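Local coordinates for period circadian protein homolog 2 (Mus musculus, PDB 3GDI) that probably regulates transcription in the mammalian circadian clock, and pairs with a second copy of itself in the crystal through a fragment with tandem PAS domains, at residues I160-T168 with V180-L188; I252-I262 with H301-P309. All coordinates share one frame; numbering follows the deposited sequence.

Contact 1. Residues I160-T168 with V180-L188; sequences IPPEKRIFT and VDERAVPLL
The guanidinium group of Arg183 lies with one face against the backbone of strand 166-168: Ile166 O sits 3.0 Å above its plane, displaced toward the rim, while Thr168 CG2 meets the edge in plane, 3.5 Å from Arg183 NH2. Ile166 O and Arg183 NE are close but too badly aligned to be hydrogen-bonded; NE turns instead to Asp181 OD2 in a salt bridge of 2.9 Å. The second flat group, the Phe167 ring, is met obliquely. Ala184 CB comes to 3.4 Å from Phe167 CD2, Leu187 CD1 approaches CD1, and the two methyls of Leu188 reach CE2 and CZ. Phe167 CG stands between its own backbone N and carbonyl carbon (chi1 70°), which brings the ring against Ala184 and the two leucines. Leu187 spreads its two methyls over Arg165, the centre of an inverse gamma turn, CD1 against Arg165 C and CD2 against Arg165 CB, and Ile160 CD1 touches Leu187 CD2 more loosely at 4.3 Å.

Polar links close the other end. Thr168 N donates to Asp181 OD1 at 2.6 Å, arriving from well above the carboxylate plane, and Asp181 N returns a nearly straight bond of 3.1 Å to Thr168 O. Replacing Asp181 with an alanine would probably leave Thr168 N without this acceptor and Arg183 without its carboxylate mate, its guanidinium set free to turn. Farther out, the Phe167 ring meets that of His266 on strand 259-268 and touches Leu244.

Here the hairpin formed by strands 166-171 and 177-180 passes, through the Asp181-Ala184 turn, into the short first helix of a PAS fold. One carboxylate serves both partners, OD1 taking the strand amide and OD2 the arginine, whose positive charge is likely to stabilise the ionised aspartate.

Contact 2. Residues I252-I262 with H301-P309; sequences INPWSRKISFI and HRLLMQPVP
Arg257 grips Val308 twice, as one residue of a strand grips its neighbour, but with one of the two bonds made by a side chain. Val308 N donates to Arg257 O at 2.7 Å in an almost linear bond, and Arg257 NH1 returns 2.9 Å to Val308 O, in the guanidinium plane and nearly along the C=O axis. Bends at chi2 (-77°) and chi3 fold the arginine back to make this reach. Beside them, the Lys258 chain runs alongside Pro307, its NZ 3.4 Å from Pro307 CG, and ends on Met305 O at 2.8 Å. Underneath is an apolar layer: Val308 CG1 meets Ile252 CD1 and its CG2 meets Ile259 CG1, both at 4.0 Å, while Leu304 CD1 touches both Ile259 CD1 and Ile262 CD1, the three methyls meeting as a cluster. A water donates to both Ile259 O and Leu304 O, bridging the two backbones.

In the second shell, Ile252 CG2 lies 3.6 Å above the centre of the Arg257 guanidinium. Asn253 OD1 takes Ser256 N in an Asx motif, and Ser256 OG takes Lys258 N in an ST turn, shaping the loop that presents Arg257 O. Leu304 also packs on His216 of helix 209-221.

This is a PAS-domain hairpin, strands 241-252 and 259-268, whose connecting loop receives the C-terminal tail of the crystallised fragment, which follows helix 291-303.

Overall arrangement
Contacts 1 and 2 come in series along the chain, the first closing before the second opens. Both reach the same five-stranded antiparallel PAS sheet, in which strands 166-171 and 259-268 are neighbours. Their centres stand 28 Å apart and their nearest atoms about 8 Å, without touching. Contact 1 joins strand 166-171, the first of this sheet along the chain, to the short helix 184-188; contact 2 fastens the C-terminal tail of the crystallised fragment, after helix 291-303, to the loop between strands 241-252 and 259-268. Phe261 stacks on Phe261 of the second subunit, and Met305 of the tail packs on its Glu100, so contact 2 lies close to the dimer interface.

Contact 1. Residues I160-T168 with V180-L188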
loop_
_atom_site.group_PDB
_atom_site.type_symbol
_atom_site.label_atom_id
_atom_site.label_comp_id
_atom_site.label_asym_id
_atom_site.label_seq_id
_atom_site.Cartn_x
_atom_site.Cartn_y
_atom_site.Cartn_z
ATOM N N ILE A 160 -9.277 27.357 0.872
ATOM C CA ILE A 160 -9.357 26.713 -0.434
ATOM C C ILE A 160 -10.733 26.995 -1.045
ATOM O O ILE A 160 -11.767 26.714 -0.436
ATOM C CB ILE A 160 -9.167 25.173 -0.316
ATOM C CG1 ILE A 160 -7.796 24.860 0.284
ATOM C CG2 ILE A 160 -9.305 24.516 -1.682
ATOM C CD1 ILE A 160 -7.479 23.384 0.355
ATOM N N PRO A 161 -10.763 27.565 -2.255
ATOM C CA PRO A 161 -12.060 27.848 -2.878
ATOM C C PRO A 161 -12.950 26.593 -2.888
ATOM O O PRO A 161 -12.511 25.512 -3.275
ATOM C CB PRO A 161 -11.670 28.303 -4.287
ATOM C CG PRO A 161 -10.337 28.943 -4.070
ATOM C CD PRO A 161 -9.651 27.982 -3.129
ATOM N N PRO A 162 -14.212 26.728 -2.463
ATOM C CA PRO A 162 -15.138 25.593 -2.429
ATOM C C PRO A 162 -15.232 24.762 -3.712
ATOM O O PRO A 162 -15.466 23.556 -3.653
ATOM C CB PRO A 162 -16.466 26.251 -2.063
ATOM C CG PRO A 162 -16.035 27.364 -1.166
ATOM C CD PRO A 162 -14.858 27.940 -1.932
ATOM N N GLU A 163 -15.053 25.398 -4.865
ATOM C CA GLU A 163 -15.147 24.688 -6.139
ATOM C C GLU A 163 -13.910 23.837 -6.391
ATOM O O GLU A 163 -13.853 23.082 -7.364
ATOM C CB GLU A 163 -15.315 25.674 -7.302
ATOM C CG GLU A 163 -16.211 26.860 -7.003
ATOM C CD GLU A 163 -15.542 27.869 -6.085
ATOM O OE1 GLU A 163 -14.487 28.413 -6.476
ATOM O OE2 GLU A 163 -16.068 28.112 -4.976
ATOM N N LYS A 164 -12.919 23.967 -5.519
ATOM C CA LYS A 164 -11.690 23.213 -5.673
ATOM C C LYS A 164 -11.349 22.353 -4.461
ATOM O O LYS A 164 -10.234 21.862 -4.340
ATOM C CB LYS A 164 -10.541 24.166 -5.981
ATOM C CG LYS A 164 -10.781 25.024 -7.222
ATOM C CD LYS A 164 -9.527 25.815 -7.597
ATOM C CE LYS A 164 -9.743 26.685 -8.829
ATOM N NZ LYS A 164 -8.461 27.301 -9.292
ATOM N N ARG A 165 -12.313 22.179 -3.564
ATOM C CA ARG A 165 -12.111 21.355 -2.377
ATOM C C ARG A 165 -12.468 19.954 -2.818
ATOM O O ARG A 165 -13.497 19.412 -2.449
ATOM C CB ARG A 165 -13.027 21.827 -1.242
ATOM C CG ARG A 165 -12.983 23.329 -1.099
ATOM C CD ARG A 165 -12.995 23.813 0.325
ATOM N NE ARG A 165 -14.318 23.741 0.927
ATOM C CZ ARG A 165 -14.727 24.538 1.911
ATOM N NH1 ARG A 165 -13.918 25.473 2.399
ATOM N NH2 ARG A 165 -15.941 24.386 2.419
ATOM N N ILE A 166 -11.592 19.390 -3.637
ATOM C CA ILE A 166 -11.768 18.067 -4.207
ATOM C C ILE A 166 -10.631 17.126 -3.848
ATOM O O ILE A 166 -9.456 17.456 -4.000
ATOM C CB ILE A 166 -11.834 18.164 -5.758
ATOM C CG1 ILE A 166 -12.990 19.076 -6.162
ATOM C CG2 ILE A 166 -11.972 16.766 -6.394
ATOM C CD1 ILE A 166 -13.086 19.296 -7.655
ATOM N N PHE A 167 -10.986 15.946 -3.368
ATOM C CA PHE A 167 -9.980 14.939 -3.052
ATOM C C PHE A 167 -10.531 13.565 -3.453
ATOM O O PHE A 167 -11.743 13.395 -3.604
ATOM C CB PHE A 167 -9.613 14.965 -1.565
ATOM C CG PHE A 167 -10.689 14.472 -0.670
ATOM C CD1 PHE A 167 -11.725 15.311 -0.284
ATOM C CD2 PHE A 167 -10.659 13.174 -0.189
ATOM C CE1 PHE A 167 -12.726 14.866 0.580
ATOM C CE2 PHE A 167 -11.647 12.707 0.672
ATOM C CZ PHE A 167 -12.687 13.554 1.062
ATOM N N THR A 168 -9.647 12.594 -3.648
ATOM C CA THR A 168 -10.097 11.262 -4.026
ATOM C C THR A 168 -9.643 10.188 -3.045
ATOM O O THR A 168 -8.672 10.358 -2.320
ATOM C CB THR A 168 -9.594 10.861 -5.425
ATOM O OG1 THR A 168 -8.201 10.543 -5.351
ATOM C CG2 THR A 168 -9.785 12.005 -6.417
ATOM N N VAL A 180 -5.209 7.638 -0.405
ATOM C CA VAL A 180 -5.945 8.874 -0.253
ATOM C C VAL A 180 -5.031 9.854 -0.971
ATOM O O VAL A 180 -3.815 9.838 -0.749
ATOM C CB VAL A 180 -6.067 9.276 1.218
ATOM C CG1 VAL A 180 -6.962 10.471 1.336
ATOM C CG2 VAL A 180 -6.623 8.120 2.033
ATOM N N ASP A 181 -5.581 10.695 -1.839
ATOM C CA ASP A 181 -4.715 11.610 -2.558
ATOM C C ASP A 181 -4.339 12.816 -1.711
ATOM O O ASP A 181 -5.023 13.166 -0.748
ATOM C CB ASP A 181 -5.345 12.017 -3.894
ATOM C CG ASP A 181 -6.326 13.139 -3.761
ATOM O OD1 ASP A 181 -7.201 13.056 -2.885
ATOM O OD2 ASP A 181 -6.226 14.104 -4.546
ATOM N N GLU A 182 -3.225 13.436 -2.067
ATOM C CA GLU A 182 -2.705 14.569 -1.319
ATOM C C GLU A 182 -3.659 15.707 -1.016
ATOM O O GLU A 182 -3.515 16.367 0.010
ATOM C CB GLU A 182 -1.468 15.131 -2.015
ATOM C CG GLU A 182 -0.277 14.193 -1.996
ATOM C CD GLU A 182 1.024 14.877 -2.380
ATOM O OE1 GLU A 182 2.064 14.183 -2.433
ATOM O OE2 GLU A 182 1.008 16.105 -2.626
ATOM N N ARG A 183 -4.625 15.947 -1.896
ATOM C CA ARG A 183 -5.566 17.038 -1.688
ATOM C C ARG A 183 -6.453 16.781 -0.482
ATOM O O ARG A 183 -7.085 17.700 0.043
ATOM C CB ARG A 183 -6.429 17.242 -2.938
ATOM C CG ARG A 183 -5.631 17.563 -4.198
ATOM C CD ARG A 183 -6.529 17.726 -5.428
ATOM N NE ARG A 183 -7.257 16.504 -5.765
ATOM C CZ ARG A 183 -8.058 16.371 -6.820
ATOM N NH1 ARG A 183 -8.238 17.385 -7.649
ATOM N NH2 ARG A 183 -8.682 15.222 -7.046
ATOM N N ALA A 184 -6.484 15.531 -0.038
ATOM C CA ALA A 184 -7.307 15.138 1.100
ATOM C C ALA A 184 -6.747 15.566 2.453
ATOM O O ALA A 184 -7.514 15.881 3.369
ATOM C CB ALA A 184 -7.512 13.623 1.092
ATOM N N VAL A 185 -5.424 15.576 2.594
ATOM C CA VAL A 185 -4.836 15.950 3.872
ATOM C C VAL A 185 -5.373 17.291 4.373
ATOM O O VAL A 185 -5.853 17.393 5.500
ATOM C CB VAL A 185 -3.296 15.996 3.798
ATOM C CG1 VAL A 185 -2.739 16.404 5.141
ATOM C CG2 VAL A 185 -2.744 14.625 3.408
ATOM N N PRO A 186 -5.314 18.336 3.539
ATOM C CA PRO A 186 -5.820 19.641 3.976
ATOM C C PRO A 186 -7.339 19.680 4.202
ATOM O O PRO A 186 -7.842 20.530 4.938
ATOM C CB PRO A 186 -5.390 20.578 2.842
ATOM C CG PRO A 186 -4.170 19.920 2.310
ATOM C CD PRO A 186 -4.566 18.470 2.279
ATOM N N LEU A 187 -8.080 18.773 3.579
ATOM C CA LEU A 187 -9.531 18.793 3.754
ATOM C C LEU A 187 -10.043 17.839 4.832
ATOM O O LEU A 187 -11.199 17.928 5.237
ATOM C CB LEU A 187 -10.224 18.489 2.419
ATOM C CG LEU A 187 -10.007 19.490 1.276
ATOM C CD1 LEU A 187 -10.496 18.896 -0.022
ATOM C CD2 LEU A 187 -10.730 20.788 1.574
ATOM N N LEU A 188 -9.184 16.939 5.312
ATOM C CA LEU A 188 -9.605 15.973 6.324
ATOM C C LEU A 188 -8.877 16.048 7.655
ATOM O O LEU A 188 -9.451 15.737 8.690
ATOM C CB LEU A 188 -9.477 14.553 5.774
ATOM C CG LEU A 188 -10.356 14.202 4.576
ATOM C CD1 LEU A 188 -10.148 12.742 4.259
ATOM C CD2 LEU A 188 -11.827 14.490 4.877
#

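Contact 2. Residues I252-I262 with H301-P309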
loop_
_atom_site.group_PDB
_atom_site.type_symbol
_atom_site.label_atom_id
_atom_site.label_comp_id
_atom_site.label_asym_id
_atom_site.label_seq_id
_atom_site.Cartn_x
_atom_site.Cartn_y
_atom_site.Cartn_z
ATOM N N ILE A 252 -11.982 -2.353 -13.059
ATOM C CA ILE A 252 -12.313 -3.766 -13.249
ATOM C C ILE A 252 -11.215 -4.567 -13.942
ATOM O O ILE A 252 -10.790 -4.238 -15.046
ATOM C CB ILE A 252 -13.635 -3.926 -14.062
ATOM C CG1 ILE A 252 -14.768 -3.181 -13.363
ATOM C CG2 ILE A 252 -14.034 -5.399 -14.154
ATOM C CD1 ILE A 252 -16.043 -3.122 -14.187
ATOM N N ASN A 253 -10.751 -5.619 -13.282
ATOM C CA ASN A 253 -9.724 -6.472 -13.864
ATOM C C ASN A 253 -10.298 -6.985 -15.193
ATOM O O ASN A 253 -11.303 -7.689 -15.199
ATOM C CB ASN A 253 -9.438 -7.651 -12.926
ATOM C CG ASN A 253 -8.295 -8.517 -13.406
ATOM O OD1 ASN A 253 -8.400 -9.216 -14.418
ATOM N ND2 ASN A 253 -7.185 -8.472 -12.686
ATOM N N PRO A 254 -9.676 -6.633 -16.328
ATOM C CA PRO A 254 -10.188 -7.100 -17.623
ATOM C C PRO A 254 -10.200 -8.616 -17.833
ATOM O O PRO A 254 -11.085 -9.149 -18.498
ATOM C CB PRO A 254 -9.289 -6.385 -18.631
ATOM C CG PRO A 254 -8.006 -6.188 -17.869
ATOM C CD PRO A 254 -8.506 -5.760 -16.513
ATOM N N TRP A 255 -9.230 -9.312 -17.255
ATOM C CA TRP A 255 -9.139 -10.760 -17.421
ATOM C C TRP A 255 -10.083 -11.563 -16.526
ATOM O O TRP A 255 -10.635 -12.568 -16.955
ATOM C CB TRP A 255 -7.685 -11.196 -17.220
ATOM C CG TRP A 255 -6.750 -10.471 -18.158
ATOM C CD1 TRP A 255 -6.666 -10.629 -19.507
ATOM C CD2 TRP A 255 -5.826 -9.419 -17.821
ATOM N NE1 TRP A 255 -5.756 -9.740 -20.037
ATOM C CE2 TRP A 255 -5.226 -8.988 -19.024
ATOM C CE3 TRP A 255 -5.451 -8.800 -16.617
ATOM C CZ2 TRP A 255 -4.271 -7.966 -19.066
ATOM C CZ3 TRP A 255 -4.501 -7.782 -16.658
ATOM C CH2 TRP A 255 -3.921 -7.377 -17.878
ATOM N N SER A 256 -10.290 -11.121 -15.290
ATOM C CA SER A 256 -11.174 -11.844 -14.386
ATOM C C SER A 256 -12.555 -11.223 -14.327
ATOM O O SER A 256 -13.509 -11.862 -13.897
ATOM C CB SER A 256 -10.600 -11.864 -12.973
ATOM O OG SER A 256 -10.582 -10.555 -12.427
ATOM N N ARG A 257 -12.654 -9.965 -14.737
ATOM C CA ARG A 257 -13.921 -9.259 -14.711
ATOM C C ARG A 257 -14.342 -8.884 -13.290
ATOM O O ARG A 257 -15.447 -8.394 -13.072
ATOM C CB ARG A 257 -14.998 -10.106 -15.384
ATOM C CG ARG A 257 -15.056 -9.933 -16.898
ATOM C CD ARG A 257 -15.754 -8.618 -17.239
ATOM N NE ARG A 257 -14.824 -7.573 -17.658
ATOM C CZ ARG A 257 -15.088 -6.272 -17.610
ATOM N NH1 ARG A 257 -16.254 -5.831 -17.151
ATOM N NH2 ARG A 257 -14.183 -5.407 -18.051
ATOM N N LYS A 258 -13.463 -9.110 -12.320
ATOM C CA LYS A 258 -13.774 -8.759 -10.941
ATOM C C LYS A 258 -13.215 -7.384 -10.624
ATOM O O LYS A 258 -12.147 -7.002 -11.118
ATOM C CB LYS A 258 -13.170 -9.760 -9.963
ATOM C CG LYS A 258 -13.817 -11.119 -9.960
ATOM C CD LYS A 258 -13.151 -12.015 -8.926
ATOM C CE LYS A 258 -13.566 -13.463 -9.113
ATOM N NZ LYS A 258 -15.051 -13.606 -9.174
ATOM N N ILE A 259 -13.955 -6.645 -9.806
ATOM C CA ILE A 259 -13.561 -5.310 -9.385
ATOM C C ILE A 259 -12.320 -5.418 -8.500
ATOM O O ILE A 259 -12.306 -6.220 -7.561
ATOM C CB ILE A 259 -14.718 -4.626 -8.593
ATOM C CG1 ILE A 259 -15.743 -4.063 -9.579
ATOM C CG2 ILE A 259 -14.171 -3.555 -7.644
ATOM C CD1 ILE A 259 -16.793 -3.155 -8.953
ATOM N N SER A 260 -11.287 -4.626 -8.816
ATOM C CA SER A 260 -10.040 -4.604 -8.049
ATOM C C SER A 260 -9.974 -3.411 -7.081
ATOM O O SER A 260 -9.400 -3.527 -5.995
ATOM C CB SER A 260 -8.833 -4.540 -8.977
ATOM O OG SER A 260 -8.777 -5.655 -9.837
ATOM N N PHE A 261 -10.538 -2.271 -7.482
ATOM C CA PHE A 261 -10.556 -1.071 -6.646
ATOM C C PHE A 261 -11.851 -0.287 -6.843
ATOM O O PHE A 261 -12.482 -0.369 -7.887
ATOM C CB PHE A 261 -9.430 -0.094 -7.009
ATOM C CG PHE A 261 -8.061 -0.671 -6.947
ATOM C CD1 PHE A 261 -7.459 -1.181 -8.090
ATOM C CD2 PHE A 261 -7.347 -0.665 -5.748
ATOM C CE1 PHE A 261 -6.168 -1.674 -8.051
ATOM C CE2 PHE A 261 -6.044 -1.158 -5.691
ATOM C CZ PHE A 261 -5.450 -1.665 -6.841
ATOM N N ILE A 262 -12.219 0.497 -5.838
ATOM C CA ILE A 262 -13.392 1.360 -5.909
ATOM C C ILE A 262 -12.768 2.734 -5.748
ATOM O O ILE A 262 -12.037 2.946 -4.785
ATOM C CB ILE A 262 -14.335 1.159 -4.718
ATOM C CG1 ILE A 262 -14.822 -0.296 -4.653
ATOM C CG2 ILE A 262 -15.501 2.137 -4.824
ATOM C CD1 ILE A 262 -15.900 -0.624 -5.670
ATOM N N HIS A 301 -18.069 -6.725 0.693
ATOM C CA HIS A 301 -16.993 -7.505 0.095
ATOM C C HIS A 301 -17.585 -8.693 -0.663
ATOM O O HIS A 301 -17.168 -9.003 -1.772
ATOM C CB HIS A 301 -16.047 -8.016 1.179
ATOM C CG HIS A 301 -14.754 -8.549 0.647
ATOM N ND1 HIS A 301 -13.808 -9.152 1.451
ATOM C CD2 HIS A 301 -14.234 -8.544 -0.603
ATOM C CE1 HIS A 301 -12.763 -9.493 0.719
ATOM N NE2 HIS A 301 -12.996 -9.136 -0.531
ATOM N N ARG A 302 -18.559 -9.356 -0.046
ATOM C CA ARG A 302 -19.224 -10.495 -0.663
ATOM C C ARG A 302 -19.756 -10.048 -2.019
ATOM O O ARG A 302 -19.540 -10.703 -3.034
ATOM C CB ARG A 302 -20.387 -10.974 0.211
ATOM C CG ARG A 302 -21.095 -12.208 -0.335
ATOM C CD ARG A 302 -22.398 -12.529 0.408
ATOM N NE ARG A 302 -22.978 -13.790 -0.067
ATOM C CZ ARG A 302 -24.171 -14.270 0.285
ATOM N NH1 ARG A 302 -24.951 -13.603 1.131
ATOM N NH2 ARG A 302 -24.586 -15.431 -0.213
ATOM N N LEU A 303 -20.447 -8.917 -2.025
ATOM C CA LEU A 303 -21.016 -8.359 -3.246
ATOM C C LEU A 303 -19.968 -8.135 -4.354
ATOM O O LEU A 303 -20.179 -8.507 -5.505
ATOM C CB LEU A 303 -21.703 -7.031 -2.920
ATOM C CG LEU A 303 -22.537 -6.405 -4.034
ATOM C CD1 LEU A 303 -23.823 -7.209 -4.174
ATOM C CD2 LEU A 303 -22.853 -4.947 -3.720
ATOM N N LEU A 304 -18.841 -7.526 -3.997
ATOM C CA LEU A 304 -17.785 -7.235 -4.959
ATOM C C LEU A 304 -17.003 -8.449 -5.454
ATOM O O LEU A 304 -16.088 -8.312 -6.266
ATOM C CB LEU A 304 -16.792 -6.217 -4.380
ATOM C CG LEU A 304 -17.122 -4.726 -4.204
ATOM C CD1 LEU A 304 -18.158 -4.266 -5.201
ATOM C CD2 LEU A 304 -17.603 -4.495 -2.807
ATOM N N MET A 305 -17.343 -9.634 -4.967
ATOM C CA MET A 305 -16.641 -10.833 -5.406
ATOM C C MET A 305 -17.216 -11.344 -6.726
ATOM O O MET A 305 -16.616 -12.181 -7.382
ATOM C CB MET A 305 -16.749 -11.931 -4.349
ATOM C CG MET A 305 -15.975 -11.676 -3.063
ATOM S SD MET A 305 -14.244 -12.161 -3.194
ATOM C CE MET A 305 -13.430 -10.538 -3.529
ATOM N N GLN A 306 -18.379 -10.844 -7.123
ATOM C CA GLN A 306 -18.991 -11.300 -8.367
ATOM C C GLN A 306 -18.424 -10.633 -9.607
ATOM O O GLN A 306 -18.202 -9.423 -9.630
ATOM C CB GLN A 306 -20.505 -11.082 -8.342
ATOM C CG GLN A 306 -21.214 -11.864 -7.252
ATOM C CD GLN A 306 -20.712 -13.299 -7.147
ATOM O OE1 GLN A 306 -20.787 -14.068 -8.110
ATOM N NE2 GLN A 306 -20.193 -13.664 -5.974
ATOM N N PRO A 307 -18.166 -11.428 -10.659
ATOM C CA PRO A 307 -17.624 -10.897 -11.913
ATOM C C PRO A 307 -18.634 -9.920 -12.492
ATOM O O PRO A 307 -19.838 -10.162 -12.437
ATOM C CB PRO A 307 -17.475 -12.144 -12.781
ATOM C CG PRO A 307 -17.187 -13.209 -11.775
ATOM C CD PRO A 307 -18.187 -12.902 -10.689
ATOM N N VAL A 308 -18.143 -8.810 -13.025
ATOM C CA VAL A 308 -19.002 -7.800 -13.617
ATOM C C VAL A 308 -19.080 -8.066 -15.113
ATOM O O VAL A 308 -18.295 -7.518 -15.884
ATOM C CB VAL A 308 -18.433 -6.376 -13.397
ATOM C CG1 VAL A 308 -19.363 -5.339 -14.024
ATOM C CG2 VAL A 308 -18.251 -6.110 -11.915
ATOM N N PRO A 309 -20.026 -8.918 -15.545
ATOM C CA PRO A 309 -20.137 -9.203 -16.975
ATOM C C PRO A 309 -20.617 -7.973 -17.740
ATOM O O PRO A 309 -21.413 -7.190 -17.163
ATOM C CB PRO A 309 -21.152 -10.341 -17.014
ATOM C CG PRO A 309 -22.072 -9.981 -15.895
ATOM C CD PRO A 309 -21.104 -9.589 -14.797
ATOM O OXT PRO A 309 -20.195 -7.823 -18.906
HETATM O O HOH W 1 -13.136 -8.341 -6.239
#